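Local coordinates for malonyl CoA:acyl carrier protein malonyltransferase (Streptomyces coelicolor, PDB 1NM2), which probably catalyses transfer of the malonyl group from malonyl-CoA to holo-acyl carrier protein, a step in fatty acid biosynthesis, at residues A297-T300 and P301-D305; G39-L42 and A43-G46; A180-E183 and D184-E187. All coordinates share one frame; numbering follows the deposited sequence.

All three contacts are local and partly buried, and each sits at a helix end. Contact 1 and contact 2 lie at helix starts: Asp303 accepts two backbone N-H groups in contact 1, Asp41 one in contact 2. Contact 3 lies at a helix finish, where a lysine ammonium meets a carbonyl instead. Contacts 1 and 2 share helix 57-75 as a neighbour, and their centres are about 21 Å apart. Contact 1 leaves an edge strand of the parallel sheet, whereas contact 2 lies between helices. Contact 3 lies beside the mixed sheet, before strand 189-194, its centre about 40 Å from the other two. Each has buried leucine (Leu298, Leu304; Leu42; Leu181); charged groups are at least partly exposed.

Contact 1: residues A297-T300 and P301-D305; sequences ALKT and PDDLD
Asp303 reaches back across a type I beta turn, residues 300-303, to bind the backbone of Lys299 and Thr300. The turn joins strand 294-297, an outer strand of the parallel sheet in the alpha/beta hydrolase-like core, to helix 304-314. Its closing bond runs from Asp303 N to Thr300 O at 2.8 Å. The carboxylate of Asp303 folds back over the turn because CG is turned opposite the carbonyl carbon (chi1 -70°). Lys299 N donates at 2.8 Å to the anti lone pair of Asp303 OD1, the one facing away from OD2. Thr300 N reaches Asp303 OD1 at 3.2 Å, from above the carboxylate plane. Two donors on one oxygen probably fix the rotation of the group and favour its charged form. The Lys299 chain is extended, and NZ stays 6.9 Å from Asp303 OD1, too far for a salt bridge. Thr300 OG1 sits between its own N and carbonyl carbon (chi1 70°), where Asp302 N gives it a weak bond. On the inner side, Leu298 and Asp303 run antiparallel past one another, with Leu298 CD2 3.9 Å from Asp303 CB. Leu298 CD2 also meets Leu304 CD2 at 4.1 Å. Leu304 also packs on Trp21 of helix 19-22. One water ties the polar side together: it lies 2.8 Å from Thr300 OG1 and donates to Asp303 OD1.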
loop_
_atom_site.group_PDB
_atom_site.type_symbol
_atom_site.label_atom_id
_atom_site.label_comp_id
_atom_site.label_asym_id
_atom_site.label_seq_id
_atom_site.Cartn_x
_atom_site.Cartn_y
_atom_site.Cartn_z
ATOM N N ALA A 297 -5.052 -10.333 -10.123
ATOM C CA ALA A 297 -5.294 -9.898 -8.757
ATOM C C ALA A 297 -5.831 -11.061 -7.933
ATOM O O ALA A 297 -6.771 -11.744 -8.345
ATOM C CB ALA A 297 -6.293 -8.743 -8.742
ATOM N N LEU A 298 -5.217 -11.299 -6.780
ATOM C CA LEU A 298 -5.666 -12.362 -5.890
ATOM C C LEU A 298 -6.769 -11.812 -4.995
ATOM O O LEU A 298 -6.532 -10.918 -4.182
ATOM C CB LEU A 298 -4.517 -12.864 -5.015
ATOM C CG LEU A 298 -3.401 -13.640 -5.715
ATOM C CD1 LEU A 298 -2.321 -13.988 -4.707
ATOM C CD2 LEU A 298 -3.973 -14.901 -6.354
ATOM N N LYS A 299 -7.981 -12.332 -5.157
ATOM C CA LYS A 299 -9.096 -11.889 -4.335
ATOM C C LYS A 299 -9.540 -13.000 -3.389
ATOM O O LYS A 299 -9.884 -12.737 -2.236
ATOM C CB LYS A 299 -10.244 -11.419 -5.223
ATOM C CG LYS A 299 -9.843 -10.231 -6.098
ATOM C CD LYS A 299 -10.999 -9.720 -6.939
ATOM C CE LYS A 299 -10.595 -8.486 -7.729
ATOM N NZ LYS A 299 -11.735 -7.929 -8.506
ATOM N N THR A 300 -9.515 -14.243 -3.871
ATOM C CA THR A 300 -9.887 -15.400 -3.049
ATOM C C THR A 300 -8.988 -16.578 -3.417
ATOM O O THR A 300 -8.339 -16.570 -4.462
ATOM C CB THR A 300 -11.360 -15.843 -3.273
ATOM O OG1 THR A 300 -11.494 -16.412 -4.580
ATOM C CG2 THR A 300 -12.316 -14.658 -3.131
ATOM N N PRO A 301 -8.932 -17.605 -2.555
ATOM C CA PRO A 301 -8.098 -18.784 -2.820
ATOM C C PRO A 301 -8.370 -19.418 -4.188
ATOM O O PRO A 301 -7.502 -20.080 -4.757
ATOM C CB PRO A 301 -8.455 -19.716 -1.666
ATOM C CG PRO A 301 -8.677 -18.746 -0.534
ATOM C CD PRO A 301 -9.508 -17.661 -1.199
ATOM N N ASP A 302 -9.577 -19.213 -4.707
ATOM C CA ASP A 302 -9.962 -19.760 -6.005
ATOM C C ASP A 302 -9.148 -19.135 -7.138
ATOM O O ASP A 302 -9.123 -19.656 -8.252
ATOM C CB ASP A 302 -11.460 -19.527 -6.246
ATOM C CG ASP A 302 -12.342 -20.415 -5.379
ATOM O OD1 ASP A 302 -13.515 -20.050 -5.157
ATOM O OD2 ASP A 302 -11.875 -21.480 -4.923
ATOM N N ASP A 303 -8.481 -18.019 -6.851
ATOM C CA ASP A 303 -7.660 -17.331 -7.849
ATOM C C ASP A 303 -6.242 -17.907 -7.899
ATOM O O ASP A 303 -5.477 -17.613 -8.814
ATOM C CB ASP A 303 -7.580 -15.830 -7.519
ATOM C CG ASP A 303 -8.900 -15.101 -7.734
ATOM O OD1 ASP A 303 -9.160 -14.107 -7.022
ATOM O OD2 ASP A 303 -9.672 -15.507 -8.624
ATOM N N LEU A 304 -5.900 -18.735 -6.914
ATOM C CA LEU A 304 -4.561 -19.322 -6.815
ATOM C C LEU A 304 -4.062 -20.170 -7.987
ATOM O O LEU A 304 -2.916 -20.019 -8.407
ATOM C CB LEU A 304 -4.447 -20.117 -5.510
ATOM C CG LEU A 304 -4.476 -19.215 -4.270
ATOM C CD1 LEU A 304 -4.536 -20.051 -3.002
ATOM C CD2 LEU A 304 -3.240 -18.317 -4.277
ATOM N N ASP A 305 -4.898 -21.065 -8.506
ATOM C CA ASP A 305 -4.487 -21.902 -9.633
ATOM C C ASP A 305 -4.031 -21.061 -10.823
ATOM O O ASP A 305 -2.973 -21.313 -11.401
ATOM C CB ASP A 305 -5.632 -22.830 -10.051
ATOM C CG ASP A 305 -5.602 -24.152 -9.310
ATOM O OD1 ASP A 305 -5.240 -24.151 -8.116
ATOM O OD2 ASP A 305 -5.945 -25.190 -9.914
HETATM O O HOH W 1 -11.877 -14.604 -6.657
#

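Contact 2: residues G39-L42 and A43-G46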
loop_
_atom_site.group_PDB
_atom_site.type_symbol
_atom_site.label_atom_id
_atom_site.label_comp_id
_atom_site.label_asym_id
_atom_site.label_seq_id
_atom_site.Cartn_x
_atom_site.Cartn_y
_atom_site.Cartn_z
ATOM N N GLY A 39 -1.842 -7.571 19.419
ATOM C CA GLY A 39 -2.995 -7.187 20.210
ATOM C C GLY A 39 -4.191 -6.716 19.409
ATOM O O GLY A 39 -4.820 -5.715 19.759
ATOM N N LEU A 40 -4.513 -7.431 18.333
ATOM C CA LEU A 40 -5.648 -7.074 17.488
ATOM C C LEU A 40 -6.226 -8.339 16.850
ATOM O O LEU A 40 -5.493 -9.140 16.277
ATOM C CB LEU A 40 -5.198 -6.095 16.398
ATOM C CG LEU A 40 -6.288 -5.368 15.604
ATOM C CD1 LEU A 40 -7.068 -4.441 16.534
ATOM C CD2 LEU A 40 -5.647 -4.561 14.479
ATOM N N ASP A 41 -7.541 -8.511 16.947
ATOM C CA ASP A 41 -8.202 -9.690 16.394
ATOM C C ASP A 41 -8.354 -9.580 14.877
ATOM O O ASP A 41 -9.417 -9.220 14.368
ATOM C CB ASP A 41 -9.570 -9.868 17.061
ATOM C CG ASP A 41 -10.220 -11.201 16.729
ATOM O OD1 ASP A 41 -11.221 -11.540 17.391
ATOM O OD2 ASP A 41 -9.746 -11.904 15.809
ATOM N N LEU A 42 -7.279 -9.897 14.163
ATOM C CA LEU A 42 -7.272 -9.820 12.704
ATOM C C LEU A 42 -8.373 -10.638 12.043
ATOM O O LEU A 42 -8.975 -10.189 11.074
ATOM C CB LEU A 42 -5.904 -10.252 12.167
ATOM C CG LEU A 42 -4.731 -9.351 12.566
ATOM C CD1 LEU A 42 -3.412 -10.033 12.216
ATOM C CD2 LEU A 42 -4.850 -7.995 11.862
ATOM N N ALA A 43 -8.635 -11.833 12.563
ATOM C CA ALA A 43 -9.674 -12.693 12.005
ATOM C C ALA A 43 -11.039 -12.002 12.048
ATOM O O ALA A 43 -11.799 -12.045 11.080
ATOM C CB ALA A 43 -9.728 -14.028 12.769
ATOM N N HIS A 44 -11.350 -11.357 13.164
ATOM C CA HIS A 44 -12.627 -10.664 13.285
ATOM C C HIS A 44 -12.770 -9.528 12.271
ATOM O O HIS A 44 -13.785 -9.416 11.582
ATOM C CB HIS A 44 -12.799 -10.078 14.688
ATOM C CG HIS A 44 -13.917 -9.083 14.784
ATOM N ND1 HIS A 44 -15.245 -9.449 14.754
ATOM C CD2 HIS A 44 -13.900 -7.730 14.851
ATOM C CE1 HIS A 44 -15.999 -8.365 14.798
ATOM N NE2 HIS A 44 -15.208 -7.309 14.858
ATOM N N PHE A 45 -11.757 -8.676 12.188
ATOM C CA PHE A 45 -11.824 -7.545 11.275
ATOM C C PHE A 45 -11.818 -7.948 9.807
ATOM O O PHE A 45 -12.299 -7.207 8.957
ATOM C CB PHE A 45 -10.691 -6.563 11.572
ATOM C CG PHE A 45 -10.845 -5.860 12.891
ATOM C CD1 PHE A 45 -10.066 -6.223 13.986
ATOM C CD2 PHE A 45 -11.800 -4.861 13.047
ATOM C CE1 PHE A 45 -10.236 -5.600 15.222
ATOM C CE2 PHE A 45 -11.982 -4.232 14.276
ATOM C CZ PHE A 45 -11.198 -4.602 15.368
ATOM N N GLY A 46 -11.288 -9.130 9.516
ATOM C CA GLY A 46 -11.261 -9.593 8.144
ATOM C C GLY A 46 -12.473 -10.431 7.773
ATOM O O GLY A 46 -12.678 -10.727 6.596
HETATM O O HOH W 2 -7.228 -13.576 14.711
#
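His44 N meets Asp41 OD2 from an unusual direction, 70° above the carboxylate plane. Asp41 is the N-cap of helix 42-47, and His44 N to Asp41 OD2, 3.1 Å, is its capping bond. Asp41 is also the centre of an inverse gamma turn. Its CG stands anti to the backbone N (chi1 -170°), which swings the carboxylate over the first turn of the helix. There Asp41 OD1 rests 3.5 Å from His44 CB. A water donates to Asp41 OD2 and accepts from Ala43 N, so a second amide is served through it. Phe45 N donates to Asp41 O at 3.2 Å, the first i to i+4 bond of the helix. The ring of Phe45 lies beside this bond, with CD1 3.1 Å from Asp41 O. Leu40 crosses the Phe45 side chain at about a right angle, its CD1 3.6 Å from Phe45 CE1. One face of the ring carries His44 CD2 over its centre. With an alanine here, Leu40 CD1 would probably lose its aromatic partner and His44 CD2 the ring face it lies over. His44 NE2 is held by Glu53, and its side chain is about 8 Å from the nickel ion bound by Asp50 and Asp52. Leu42 packs on Val31 and Trp34 of helix 27-38 and on Ala66 of helix 57-75, while Leu40 and Phe45 touch Pro62 and Val59 of that second helix.

Contact 3: residues A180-E183 and D184-E187; sequences ALNE and DKPE
Leu181 and Pro186 form the tight side of this contact, and Asn182 with Lys185 form a polar side. Helix 175-183 ends here, at Glu183. Leu181 CD2 lies 3.5 Å from Pro186 CD, and the two side chains cross at about a right angle. The first torsion of Leu181 is off a staggered position (chi1 -146°), which may reflect the close approach to Pro186. Both residues are buried. They pack on His152 of helix 146-155 and on Leu141 of strand 136-143. His152 NE2 also bonds Asp184 O, so the chain just past the helix is tied to that neighbour.

The backbone marks the end of the helix. Asp184 N donates to Ala180 O at 2.9 Å. Lys185 N makes no bond to Leu181 O; it donates to a water, which donates to Glu183 O. Lys185 CA makes a C-H...O contact with Leu181 O at 3.2 Å.

On the polar side, Asn182 and Lys185 run alongside each other in the same direction. The lysine chain is extended as far as CE, then bends (chi4 60°) and brings NZ back to the helix. Lys185 NZ donates to Asn182 O at 2.6 Å, in the carbonyl plane. A weak bond of 3.3 Å joins Lys185 NZ to Asn182 OD1. The positive charge lies at the negative end of the helix dipole, which probably strengthens the first bond. Both side chains also touch Val192. Glu183 and Asp184 are exposed and form the solvent side.

The loop carries the chain from helix 175-183 into strand 189-194, an outer strand of the mixed sheet. This is the last helix-to-strand step of a beta-alpha-beta-beta-alpha-beta order, consistent with the ferredoxin-like small subdomain of malonyl transferases.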
loop_
_atom_site.group_PDB
_atom_site.type_symbol
_atom_site.label_atom_id
_atom_site.label_comp_id
_atom_site.label_asym_id
_atom_site.label_seq_id
_atom_site.Cartn_x
_atom_site.Cartn_y
_atom_site.Cartn_z
ATOM N N ALA A 180 -11.195 24.584 -0.526
ATOM C CA ALA A 180 -10.842 25.637 -1.478
ATOM C C ALA A 180 -10.523 25.012 -2.830
ATOM O O ALA A 180 -10.761 25.617 -3.878
ATOM C CB ALA A 180 -9.636 26.430 -0.973
ATOM N N LEU A 181 -9.993 23.791 -2.796
ATOM C CA LEU A 181 -9.628 23.070 -4.014
ATOM C C LEU A 181 -10.879 22.660 -4.777
ATOM O O LEU A 181 -10.900 22.670 -6.008
ATOM C CB LEU A 181 -8.822 21.815 -3.666
ATOM C CG LEU A 181 -7.712 21.341 -4.612
ATOM C CD1 LEU A 181 -7.513 19.844 -4.406
ATOM C CD2 LEU A 181 -8.062 21.627 -6.061
ATOM N N ASN A 182 -11.923 22.297 -4.041
ATOM C CA ASN A 182 -13.172 21.880 -4.667
ATOM C C ASN A 182 -13.927 23.063 -5.251
ATOM O O ASN A 182 -14.610 22.936 -6.269
ATOM C CB ASN A 182 -14.058 21.155 -3.651
ATOM C CG ASN A 182 -15.323 20.613 -4.274
ATOM O OD1 ASN A 182 -15.280 19.976 -5.325
ATOM N ND2 ASN A 182 -16.460 20.856 -3.629
ATOM N N GLU A 183 -13.809 24.213 -4.595
ATOM C CA GLU A 183 -14.483 25.422 -5.047
ATOM C C GLU A 183 -13.727 26.035 -6.220
ATOM O O GLU A 183 -14.327 26.603 -7.132
ATOM C CB GLU A 183 -14.596 26.415 -3.882
ATOM C CG GLU A 183 -15.640 25.993 -2.843
ATOM C CD GLU A 183 -15.522 26.742 -1.523
ATOM O OE1 GLU A 183 -15.520 27.992 -1.530
ATOM O OE2 GLU A 183 -15.439 26.070 -0.472
ATOM N N ASP A 184 -12.406 25.911 -6.190
ATOM C CA ASP A 184 -11.564 26.422 -7.261
ATOM C C ASP A 184 -10.720 25.253 -7.762
ATOM O O ASP A 184 -9.565 25.078 -7.365
ATOM C CB ASP A 184 -10.680 27.559 -6.746
ATOM C CG ASP A 184 -9.660 28.019 -7.773
ATOM O OD1 ASP A 184 -9.893 27.824 -8.988
ATOM O OD2 ASP A 184 -8.628 28.587 -7.362
ATOM N N LYS A 185 -11.322 24.453 -8.634
ATOM C CA LYS A 185 -10.672 23.270 -9.183
ATOM C C LYS A 185 -9.641 23.579 -10.257
ATOM O O LYS A 185 -9.692 24.626 -10.906
ATOM C CB LYS A 185 -11.715 22.327 -9.786
ATOM C CG LYS A 185 -12.785 21.833 -8.820
ATOM C CD LYS A 185 -13.686 20.811 -9.513
ATOM C CE LYS A 185 -14.818 20.334 -8.609
ATOM N NZ LYS A 185 -15.686 21.465 -8.191
ATOM N N PRO A 186 -8.675 22.664 -10.448
ATOM C CA PRO A 186 -7.653 22.884 -11.474
ATOM C C PRO A 186 -8.371 22.744 -12.812
ATOM O O PRO A 186 -9.380 22.038 -12.906
ATOM C CB PRO A 186 -6.666 21.743 -11.239
ATOM C CG PRO A 186 -6.822 21.447 -9.762
ATOM C CD PRO A 186 -8.321 21.518 -9.591
ATOM N N GLU A 187 -7.858 23.414 -13.835
ATOM C CA GLU A 187 -8.457 23.357 -15.163
ATOM C C GLU A 187 -8.644 21.917 -15.629
ATOM O O GLU A 187 -7.731 21.099 -15.522
ATOM C CB GLU A 187 -7.568 24.091 -16.166
ATOM C CG GLU A 187 -8.237 24.368 -17.499
ATOM C CD GLU A 187 -7.272 24.942 -18.516
ATOM O OE1 GLU A 187 -6.335 25.660 -18.102
ATOM O OE2 GLU A 187 -7.458 24.683 -19.725
HETATM O O HOH W 3 -13.863 25.110 -9.702
#